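Local coordinates for discoidin-2 (Dictyostelium discoideum, PDB 2VM9), which binds galactose and N-acetylgalactosamine as a calcium-containing, homotrimeric lectin and may take part in spore formation and spore coat assembly, at residues Leu57-Phe62 and His137-Asn142; Gln86-Tyr91 and Asn143-Arg148; Ser21-Ala26 and Glu50-Ser55. All blocks are in the same frame, centred on the assembly; numbering follows the deposited sequence.

Contact 1: residues Leu57-Phe62 and His137-Asn142; sequences LDKNQF and HPQTYN
Phe62 and His137 lie side by side and point the same way, yet their rings meet obliquely, with planes at 41° and centroids 5.4 Å apart. The closer fit is a CH-pi contact: CB of Phe62 sits over the face of the His137 imidazole, 3.7 Å from its centroid. With CG of Phe62 between the backbone N and the carbonyl carbon (chi1 53°), CD2 comes beside CE1 of His137 while the rest of the phenyl ring leads away. Next to this pair, CD of Pro138 packs 3.3 Å from Gln61 O. At the far end CB of Leu57 touches OH of Tyr141 at 3.6 Å.

Two waters bridge the segments. One links Asp58 O, Gln61 N and Pro138 O; the other joins Lys59 O and Gln61 O to ND1 of His137, lying in the imidazole plane 2.8 Å from that nitrogen. The loop is stiffened by Asp58, whose OD1 takes Asn60 N in an Asx turn and, from the opposite face of the carboxylate, NE2 of Gln61. OE1 of Gln61 is bonded to OG of Ser21. Loop 57-62 leads into strand 63-67 alongside strand 133-142, whose other neighbour is strand 87-96.

Contact 2: residues Gln86-Tyr91 and Asn143-Arg148; sequences QWVTSY and NHISLR
Gln86 and Ser146 supply the hydrogen bond of this contact: OG of Ser146 donates to OE1 of Gln86 at 2.6 Å, tilted 31° from the carbonyl plane. Extended beyond CG (chi2 165°), the glutamine chain carries its amide past Asn143 and His144 to the serine. The same OE1 is also bonded to Arg81, and OG of Ser146 to Ser53, giving a short polar chain.

Van der Waals packing holds the glutamine stem. CD of Gln86 rests 3.4 Å from CB of His144, the two side chains running alongside each other with amide and imidazole planes 29° apart. CB of Asn143 meets CG of Gln86, and there the side chains cross at about a right angle. Among buried side chains, CG2 of Val88 packs against both CG2 of Ile145 (4.1 Å) and CD2 of Leu147 (4.0 Å).

Between the backbones, Trp87 CA makes a CA-H...O contact of 3.4 Å to Ser146 O. Strands 87-91 and 146-148 run nearly perpendicular, their axes 5.2 Å apart at closest approach; they belong to different sheets and meet where these close on each other in the F5/8 type C (discoidin) beta-sandwich.

Contact 3: residues Ser21-Ala26 and Glu50-Ser55; sequences STDYNA and ESWSSS
The backbones of 21-24 and 52-55 run at 86° to each other, joined by a bond from Tyr24 N to Ser53 O (2.8 Å, nearly straight at 168°) and by CA-H...O contacts from Ser54 CA to Thr22 O and from Asp23 CA to Ser53 O. Here, in the discoidin-type beta-sandwich, the loop leaving strand 17-20 crosses the end of the short strand 52-53.

The Trp52 indole meets this loop with its edge. NE1 donates at 2.9 Å to Thr22 O, which lies in the ring plane, and weakly to OD1 of Asp23, also at the edge. CG of Trp52 stands opposite the backbone N, directing NE1 to the loop. The Asp23 and Trp52 side chains cross at about a right angle, carboxylate and indole planes 69° apart; OD1 of Asp23 also has Ser20 as partner. Tyr24 turns a ring edge to Ser54 O, and CB of Tyr24 lies 3.4 Å from that oxygen. At the trimer interface, OD2 of Asp23 forms a salt bridge with Lys31 of the second subunit, and OG of Ser55 binds Asp47 and Arg45 of the same subunit. OG1 of Thr22 is held both by Gln61 and by Ser55 N, the latter bond 2.8 Å long.

Overall arrangement
The three contacts cluster at one end of the beta-sandwich: the centres of contacts 1 and 2 are about 7 Å apart, and the centre of contact 3 is about 12 and 11 Å from theirs. Contacts 1 and 2 each put one strand, 133-142 and 87-96, into the same sheet, with Thr140 reaching Thr89 and Ser90 at a classic beta bulge. Strand 52-53 pairs with 146-153, tying contact 2 to contact 3, and Phe62 O packs on Trp52 CH2 between contacts 1 and 3. Contact 3 alone meets other subunits. Asp47, whose copy in the second subunit receives Ser55, is a calcium ligand with Asn39 and Ser40; within the chain, the Ser53 and Asn39 side chains are about 11 Å apart.

Contact 1: residues Leu57-Phe62 and His137-Asn142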
loop_
_atom_site.group_PDB
_atom_site.type_symbol
_atom_site.label_atom_id
_atom_site.label_comp_id
_atom_site.label_asym_id
_atom_site.label_seq_id
_atom_site.Cartn_x
_atom_site.Cartn_y
_atom_site.Cartn_z
ATOM N N LEU A 57 -24.374 -22.797 -14.605
ATOM C CA LEU A 57 -25.472 -22.327 -13.779
ATOM C C LEU A 57 -25.604 -23.296 -12.622
ATOM O O LEU A 57 -26.029 -24.443 -12.790
ATOM C CB LEU A 57 -26.783 -22.270 -14.573
ATOM C CG LEU A 57 -26.823 -21.236 -15.701
ATOM C CD1 LEU A 57 -28.150 -21.415 -16.489
ATOM C CD2 LEU A 57 -26.646 -19.787 -15.197
ATOM N N ASP A 58 -25.154 -22.846 -11.469
ATOM C CA ASP A 58 -25.303 -23.606 -10.226
ATOM C C ASP A 58 -25.149 -22.621 -9.071
ATOM O O ASP A 58 -25.135 -21.416 -9.313
ATOM C CB ASP A 58 -24.312 -24.795 -10.155
ATOM C CG ASP A 58 -22.836 -24.378 -10.070
ATOM O OD1 ASP A 58 -22.501 -23.173 -9.980
ATOM O OD2 ASP A 58 -21.996 -25.313 -10.120
ATOM N N LYS A 59 -25.022 -23.133 -7.841
ATOM C CA LYS A 59 -24.906 -22.247 -6.664
ATOM C C LYS A 59 -23.465 -21.971 -6.245
ATOM O O LYS A 59 -23.219 -21.417 -5.152
ATOM C CB LYS A 59 -25.678 -22.850 -5.485
ATOM C CG LYS A 59 -27.137 -22.984 -5.766
ATOM C CD LYS A 59 -27.863 -23.624 -4.583
ATOM C CE LYS A 59 -27.814 -25.172 -4.676
ATOM N NZ LYS A 59 -28.388 -25.743 -3.435
ATOM N N ASN A 60 -22.529 -22.286 -7.144
ATOM C CA ASN A 60 -21.082 -22.208 -6.879
ATOM C C ASN A 60 -20.337 -21.118 -7.657
ATOM O O ASN A 60 -19.094 -21.088 -7.647
ATOM C CB ASN A 60 -20.472 -23.565 -7.243
ATOM C CG ASN A 60 -21.100 -24.682 -6.442
ATOM O OD1 ASN A 60 -21.225 -24.565 -5.223
ATOM N ND2 ASN A 60 -21.537 -25.735 -7.122
ATOM N N GLN A 61 -21.075 -20.272 -8.372
ATOM C CA GLN A 61 -20.436 -19.221 -9.182
ATOM C C GLN A 61 -20.149 -18.005 -8.305
ATOM O O GLN A 61 -20.737 -17.849 -7.240
ATOM C CB GLN A 61 -21.348 -18.813 -10.350
ATOM C CG GLN A 61 -21.724 -20.025 -11.221
ATOM C CD GLN A 61 -20.488 -20.732 -11.737
ATOM O OE1 GLN A 61 -19.639 -20.133 -12.427
ATOM N NE2 GLN A 61 -20.352 -22.010 -11.382
ATOM N N PHE A 62 -19.241 -17.143 -8.754
ATOM C CA PHE A 62 -18.870 -15.979 -7.947
ATOM C C PHE A 62 -18.079 -15.008 -8.777
ATOM O O PHE A 62 -17.558 -15.379 -9.826
ATOM C CB PHE A 62 -17.989 -16.392 -6.723
ATOM C CG PHE A 62 -16.766 -17.221 -7.107
ATOM C CD1 PHE A 62 -15.628 -16.601 -7.615
ATOM C CD2 PHE A 62 -16.770 -18.600 -6.924
ATOM C CE1 PHE A 62 -14.493 -17.371 -7.996
ATOM C CE2 PHE A 62 -15.661 -19.391 -7.279
ATOM C CZ PHE A 62 -14.517 -18.766 -7.843
ATOM N N HIS A 137 -21.490 -14.338 -4.256
ATOM C CA HIS A 137 -21.795 -15.752 -4.521
ATOM C C HIS A 137 -23.292 -15.873 -4.825
ATOM O O HIS A 137 -24.096 -16.076 -3.910
ATOM C CB HIS A 137 -21.421 -16.585 -3.283
ATOM C CG HIS A 137 -19.965 -16.943 -3.223
ATOM N ND1 HIS A 137 -19.484 -18.169 -3.646
ATOM C CD2 HIS A 137 -18.884 -16.244 -2.793
ATOM C CE1 HIS A 137 -18.169 -18.213 -3.470
ATOM N NE2 HIS A 137 -17.780 -17.056 -2.958
ATOM N N PRO A 138 -23.681 -15.657 -6.099
ATOM C CA PRO A 138 -25.090 -15.779 -6.489
ATOM C C PRO A 138 -25.669 -17.111 -6.031
ATOM O O PRO A 138 -25.004 -18.162 -6.142
ATOM C CB PRO A 138 -25.028 -15.735 -8.017
ATOM C CG PRO A 138 -23.846 -14.758 -8.265
ATOM C CD PRO A 138 -22.827 -15.279 -7.247
ATOM N N GLN A 139 -26.884 -17.060 -5.485
ATOM C CA GLN A 139 -27.536 -18.291 -5.048
ATOM C C GLN A 139 -28.694 -18.685 -5.941
ATOM O O GLN A 139 -28.892 -19.862 -6.200
ATOM C CB GLN A 139 -28.048 -18.160 -3.610
ATOM C CG GLN A 139 -26.902 -17.947 -2.629
ATOM C CD GLN A 139 -25.937 -19.130 -2.590
ATOM O OE1 GLN A 139 -26.331 -20.244 -2.222
ATOM N NE2 GLN A 139 -24.666 -18.897 -2.977
ATOM N N THR A 140 -29.508 -17.705 -6.338
ATOM C CA THR A 140 -30.652 -17.979 -7.204
ATOM C C THR A 140 -30.664 -16.907 -8.313
ATOM O O THR A 140 -30.074 -15.830 -8.161
ATOM C CB THR A 140 -31.984 -17.920 -6.421
ATOM O OG1 THR A 140 -32.115 -16.642 -5.771
ATOM C CG2 THR A 140 -32.058 -19.038 -5.339
ATOM N N TYR A 141 -31.340 -17.190 -9.407
ATOM C CA TYR A 141 -31.267 -16.286 -10.553
ATOM C C TYR A 141 -32.521 -16.435 -11.401
ATOM O O TYR A 141 -33.204 -17.460 -11.354
ATOM C CB TYR A 141 -30.007 -16.581 -11.395
ATOM C CG TYR A 141 -29.769 -18.072 -11.557
ATOM C CD1 TYR A 141 -30.329 -18.758 -12.624
ATOM C CD2 TYR A 141 -28.978 -18.778 -10.636
ATOM C CE1 TYR A 141 -30.131 -20.145 -12.794
ATOM C CE2 TYR A 141 -28.792 -20.181 -10.774
ATOM C CZ TYR A 141 -29.373 -20.829 -11.852
ATOM O OH TYR A 141 -29.251 -22.160 -12.014
ATOM N N ASN A 142 -32.817 -15.377 -12.160
ATOM C CA ASN A 142 -33.835 -15.434 -13.203
ATOM C C ASN A 142 -33.108 -15.636 -14.508
ATOM O O ASN A 142 -32.349 -14.758 -14.931
ATOM C CB ASN A 142 -34.657 -14.137 -13.292
ATOM C CG ASN A 142 -35.614 -14.176 -14.470
ATOM O OD1 ASN A 142 -35.688 -13.221 -15.166
ATOM N ND2 ASN A 142 -36.386 -15.168 -14.607
HETATM O O HOH W 1 -23.760 -19.315 -8.199
HETATM O O HOH W 2 -21.516 -19.360 -5.121
#

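Contact 2: residues Gln86-Tyr91 and Asn143-Arg148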
loop_
_atom_site.group_PDB
_atom_site.type_symbol
_atom_site.label_atom_id
_atom_site.label_comp_id
_atom_site.label_asym_id
_atom_site.label_seq_id
_atom_site.Cartn_x
_atom_site.Cartn_y
_atom_site.Cartn_z
ATOM N N GLN A 86 -32.115 -11.346 -17.587
ATOM C CA GLN A 86 -31.352 -12.224 -16.693
ATOM C C GLN A 86 -30.920 -11.381 -15.531
ATOM O O GLN A 86 -30.505 -10.223 -15.723
ATOM C CB GLN A 86 -30.095 -12.747 -17.389
ATOM C CG GLN A 86 -30.407 -13.585 -18.609
ATOM C CD GLN A 86 -29.199 -13.808 -19.503
ATOM O OE1 GLN A 86 -28.082 -13.321 -19.241
ATOM N NE2 GLN A 86 -29.423 -14.558 -20.570
ATOM N N TRP A 87 -31.011 -11.929 -14.321
ATOM C CA TRP A 87 -30.596 -11.185 -13.131
ATOM C C TRP A 87 -30.436 -12.147 -11.952
ATOM O O TRP A 87 -31.082 -13.204 -11.903
ATOM C CB TRP A 87 -31.578 -10.031 -12.765
ATOM C CG TRP A 87 -33.047 -10.405 -12.711
ATOM C CD1 TRP A 87 -33.721 -10.980 -11.654
ATOM C CD2 TRP A 87 -34.014 -10.180 -13.737
ATOM N NE1 TRP A 87 -35.069 -11.111 -11.965
ATOM C CE2 TRP A 87 -35.269 -10.641 -13.244
ATOM C CE3 TRP A 87 -33.944 -9.627 -15.043
ATOM C CZ2 TRP A 87 -36.447 -10.596 -14.021
ATOM C CZ3 TRP A 87 -35.129 -9.543 -15.801
ATOM C CH2 TRP A 87 -36.362 -10.031 -15.276
ATOM N N VAL A 88 -29.550 -11.797 -11.027
ATOM C CA VAL A 88 -29.407 -12.586 -9.816
ATOM C C VAL A 88 -30.455 -12.155 -8.810
ATOM O O VAL A 88 -30.559 -10.977 -8.499
ATOM C CB VAL A 88 -27.975 -12.451 -9.269
ATOM C CG1 VAL A 88 -27.853 -13.076 -7.873
ATOM C CG2 VAL A 88 -27.003 -13.090 -10.291
ATOM N N THR A 89 -31.229 -13.120 -8.292
ATOM C CA THR A 89 -32.330 -12.798 -7.391
ATOM C C THR A 89 -31.933 -12.889 -5.911
ATOM O O THR A 89 -32.616 -12.329 -5.045
ATOM C CB THR A 89 -33.542 -13.721 -7.654
ATOM O OG1 THR A 89 -33.077 -15.084 -7.631
ATOM C CG2 THR A 89 -34.195 -13.408 -9.000
ATOM N N SER A 90 -30.856 -13.615 -5.594
ATOM C CA SER A 90 -30.336 -13.633 -4.226
ATOM C C SER A 90 -28.884 -14.059 -4.261
ATOM O O SER A 90 -28.470 -14.762 -5.187
ATOM C CB SER A 90 -31.144 -14.574 -3.304
ATOM O OG SER A 90 -30.873 -15.967 -3.520
ATOM N N TYR A 91 -28.135 -13.636 -3.254
ATOM C CA TYR A 91 -26.735 -14.045 -3.173
ATOM C C TYR A 91 -26.231 -14.033 -1.731
ATOM O O TYR A 91 -26.874 -13.470 -0.823
ATOM C CB TYR A 91 -25.866 -13.119 -4.052
ATOM C CG TYR A 91 -25.899 -11.649 -3.641
ATOM C CD1 TYR A 91 -25.020 -11.159 -2.661
ATOM C CD2 TYR A 91 -26.773 -10.746 -4.258
ATOM C CE1 TYR A 91 -25.046 -9.806 -2.277
ATOM C CE2 TYR A 91 -26.787 -9.380 -3.888
ATOM C CZ TYR A 91 -25.923 -8.939 -2.901
ATOM O OH TYR A 91 -25.915 -7.614 -2.552
ATOM N N ASN A 143 -33.351 -16.789 -15.130
ATOM C CA ASN A 143 -32.814 -17.150 -16.452
ATOM C C ASN A 143 -31.317 -17.461 -16.546
ATOM O O ASN A 143 -30.928 -18.436 -17.175
ATOM C CB ASN A 143 -33.211 -16.113 -17.519
ATOM C CG ASN A 143 -34.681 -16.275 -17.917
ATOM O OD1 ASN A 143 -35.187 -17.385 -17.860
ATOM N ND2 ASN A 143 -35.353 -15.193 -18.305
ATOM N N HIS A 144 -30.490 -16.619 -15.947
ATOM C CA HIS A 144 -29.036 -16.849 -15.983
ATOM C C HIS A 144 -28.379 -16.075 -14.865
ATOM O O HIS A 144 -28.910 -15.064 -14.433
ATOM C CB HIS A 144 -28.459 -16.361 -17.323
ATOM C CG HIS A 144 -27.179 -17.041 -17.697
ATOM N ND1 HIS A 144 -27.146 -18.185 -18.465
ATOM C CD2 HIS A 144 -25.896 -16.761 -17.377
ATOM C CE1 HIS A 144 -25.892 -18.567 -18.631
ATOM N NE2 HIS A 144 -25.115 -17.726 -17.965
ATOM N N ILE A 145 -27.209 -16.536 -14.426
ATOM C CA ILE A 145 -26.426 -15.797 -13.452
ATOM C C ILE A 145 -25.740 -14.666 -14.240
ATOM O O ILE A 145 -24.701 -14.864 -14.861
ATOM C CB ILE A 145 -25.408 -16.694 -12.760
ATOM C CG1 ILE A 145 -26.145 -17.775 -11.951
ATOM C CG2 ILE A 145 -24.474 -15.850 -11.863
ATOM C CD1 ILE A 145 -25.215 -18.904 -11.436
ATOM N N SER A 146 -26.374 -13.503 -14.216
ATOM C CA SER A 146 -25.890 -12.322 -14.914
ATOM C C SER A 146 -26.094 -11.143 -13.976
ATOM O O SER A 146 -27.170 -10.973 -13.382
ATOM C CB SER A 146 -26.666 -12.089 -16.233
ATOM O OG SER A 146 -26.535 -13.196 -17.128
ATOM N N LEU A 147 -25.062 -10.309 -13.830
ATOM C CA LEU A 147 -25.219 -9.176 -12.933
ATOM C C LEU A 147 -24.265 -8.054 -13.286
ATOM O O LEU A 147 -23.247 -8.257 -13.990
ATOM C CB LEU A 147 -25.032 -9.571 -11.457
ATOM C CG LEU A 147 -23.596 -9.987 -11.070
ATOM C CD1 LEU A 147 -22.733 -8.787 -10.688
ATOM C CD2 LEU A 147 -23.598 -10.997 -9.938
ATOM N N ARG A 148 -24.617 -6.872 -12.789
ATOM C CA ARG A 148 -23.713 -5.740 -12.724
ATOM C C ARG A 148 -23.688 -5.314 -11.257
ATOM O O ARG A 148 -24.620 -5.602 -10.518
ATOM C CB ARG A 148 -24.188 -4.588 -13.612
ATOM C CG ARG A 148 -24.081 -4.910 -15.106
ATOM C CD ARG A 148 -24.783 -3.817 -15.955
ATOM N NE ARG A 148 -26.240 -3.962 -15.816
ATOM C CZ ARG A 148 -27.133 -3.079 -16.264
ATOM N NH1 ARG A 148 -26.724 -1.964 -16.893
ATOM N NH2 ARG A 148 -28.438 -3.285 -16.057
#

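Contact 3: residues Ser21-Ala26 and Glu50-Ser55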
loop_
_atom_site.group_PDB
_atom_site.type_symbol
_atom_site.label_atom_id
_atom_site.label_comp_id
_atom_site.label_asym_id
_atom_site.label_seq_id
_atom_site.Cartn_x
_atom_site.Cartn_y
_atom_site.Cartn_z
ATOM N N SER A 21 -15.739 -17.013 -11.465
ATOM C CA SER A 21 -15.658 -18.462 -11.428
ATOM C C SER A 21 -15.622 -18.983 -12.889
ATOM O O SER A 21 -14.705 -19.710 -13.281
ATOM C CB SER A 21 -16.883 -18.997 -10.685
ATOM O OG SER A 21 -18.036 -18.350 -11.160
ATOM N N THR A 22 -16.638 -18.618 -13.681
ATOM C CA THR A 22 -16.695 -18.964 -15.108
ATOM C C THR A 22 -17.357 -17.782 -15.825
ATOM O O THR A 22 -18.042 -16.955 -15.174
ATOM C CB THR A 22 -17.521 -20.263 -15.391
ATOM O OG1 THR A 22 -18.910 -20.045 -15.061
ATOM C CG2 THR A 22 -16.964 -21.473 -14.585
ATOM N N ASP A 23 -17.155 -17.732 -17.145
ATOM C CA ASP A 23 -17.729 -16.691 -18.025
ATOM C C ASP A 23 -18.408 -17.428 -19.168
ATOM O O ASP A 23 -17.818 -18.337 -19.756
ATOM C CB ASP A 23 -16.629 -15.845 -18.670
ATOM C CG ASP A 23 -15.960 -14.891 -17.705
ATOM O OD1 ASP A 23 -16.547 -14.575 -16.631
ATOM O OD2 ASP A 23 -14.842 -14.429 -18.059
ATOM N N TYR A 24 -19.625 -17.019 -19.521
ATOM C CA TYR A 24 -20.263 -17.636 -20.682
ATOM C C TYR A 24 -19.318 -17.613 -21.889
ATOM O O TYR A 24 -19.207 -18.588 -22.648
ATOM C CB TYR A 24 -21.564 -16.919 -21.021
ATOM C CG TYR A 24 -22.386 -17.801 -21.903
ATOM C CD1 TYR A 24 -23.121 -18.859 -21.349
ATOM C CD2 TYR A 24 -22.420 -17.603 -23.278
ATOM C CE1 TYR A 24 -23.867 -19.719 -22.163
ATOM C CE2 TYR A 24 -23.168 -18.461 -24.109
ATOM C CZ TYR A 24 -23.871 -19.511 -23.538
ATOM O OH TYR A 24 -24.638 -20.349 -24.337
ATOM N N ASN A 25 -18.642 -16.475 -22.052
ATOM C CA ASN A 25 -17.419 -16.370 -22.853
ATOM C C ASN A 25 -16.844 -14.991 -22.533
ATOM O O ASN A 25 -17.326 -14.313 -21.629
ATOM C CB ASN A 25 -17.695 -16.526 -24.356
ATOM C CG ASN A 25 -18.747 -15.569 -24.864
ATOM O OD1 ASN A 25 -18.822 -14.414 -24.438
ATOM N ND2 ASN A 25 -19.577 -16.047 -25.791
ATOM N N ALA A 26 -15.784 -14.596 -23.229
ATOM C CA ALA A 26 -15.079 -13.353 -22.853
ATOM C C ALA A 26 -15.977 -12.149 -23.095
ATOM O O ALA A 26 -15.854 -11.143 -22.406
ATOM C CB ALA A 26 -13.741 -13.216 -23.629
ATOM N N GLU A 50 -24.332 -6.668 -21.310
ATOM C CA GLU A 50 -24.302 -5.610 -20.303
ATOM C C GLU A 50 -24.408 -6.260 -18.915
ATOM O O GLU A 50 -25.391 -6.072 -18.164
ATOM C CB GLU A 50 -25.429 -4.617 -20.586
ATOM C CG GLU A 50 -25.172 -3.881 -21.920
ATOM C CD GLU A 50 -26.296 -2.940 -22.310
ATOM O OE1 GLU A 50 -27.416 -3.130 -21.826
ATOM O OE2 GLU A 50 -26.042 -2.026 -23.105
ATOM N N SER A 51 -23.413 -7.090 -18.606
ATOM C CA SER A 51 -23.360 -7.869 -17.368
ATOM C C SER A 51 -22.108 -8.745 -17.422
ATOM O O SER A 51 -21.584 -9.037 -18.500
ATOM C CB SER A 51 -24.573 -8.834 -17.232
ATOM O OG SER A 51 -24.587 -9.803 -18.320
ATOM N N TRP A 52 -21.665 -9.209 -16.261
ATOM C CA TRP A 52 -20.934 -10.485 -16.252
ATOM C C TRP A 52 -22.017 -11.568 -16.360
ATOM O O TRP A 52 -23.064 -11.470 -15.691
ATOM C CB TRP A 52 -20.200 -10.675 -14.928
ATOM C CG TRP A 52 -19.816 -12.122 -14.683
ATOM C CD1 TRP A 52 -18.942 -12.876 -15.429
ATOM C CD2 TRP A 52 -20.273 -12.965 -13.618
ATOM N NE1 TRP A 52 -18.832 -14.136 -14.891
ATOM C CE2 TRP A 52 -19.641 -14.232 -13.789
ATOM C CE3 TRP A 52 -21.158 -12.785 -12.546
ATOM C CZ2 TRP A 52 -19.848 -15.308 -12.909
ATOM C CZ3 TRP A 52 -21.383 -13.875 -11.667
ATOM C CH2 TRP A 52 -20.726 -15.106 -11.853
ATOM N N SER A 53 -21.771 -12.606 -17.158
ATOM C CA SER A 53 -22.677 -13.779 -17.148
ATOM C C SER A 53 -21.829 -15.044 -16.999
ATOM O O SER A 53 -20.864 -15.235 -17.774
ATOM C CB SER A 53 -23.494 -13.857 -18.445
ATOM O OG SER A 53 -24.286 -12.688 -18.642
ATOM N N SER A 54 -22.195 -15.916 -16.051
ATOM C CA SER A 54 -21.415 -17.132 -15.815
ATOM C C SER A 54 -21.539 -18.091 -17.010
ATOM O O SER A 54 -22.385 -17.916 -17.886
ATOM C CB SER A 54 -21.873 -17.839 -14.527
ATOM O OG SER A 54 -23.118 -18.461 -14.753
ATOM N N SER A 55 -20.698 -19.122 -17.029
ATOM C CA SER A 55 -20.906 -20.202 -17.985
ATOM C C SER A 55 -21.775 -21.326 -17.398
ATOM O O SER A 55 -22.764 -21.763 -18.004
ATOM C CB SER A 55 -19.585 -20.773 -18.498
ATOM O OG SER A 55 -19.881 -21.783 -19.468
#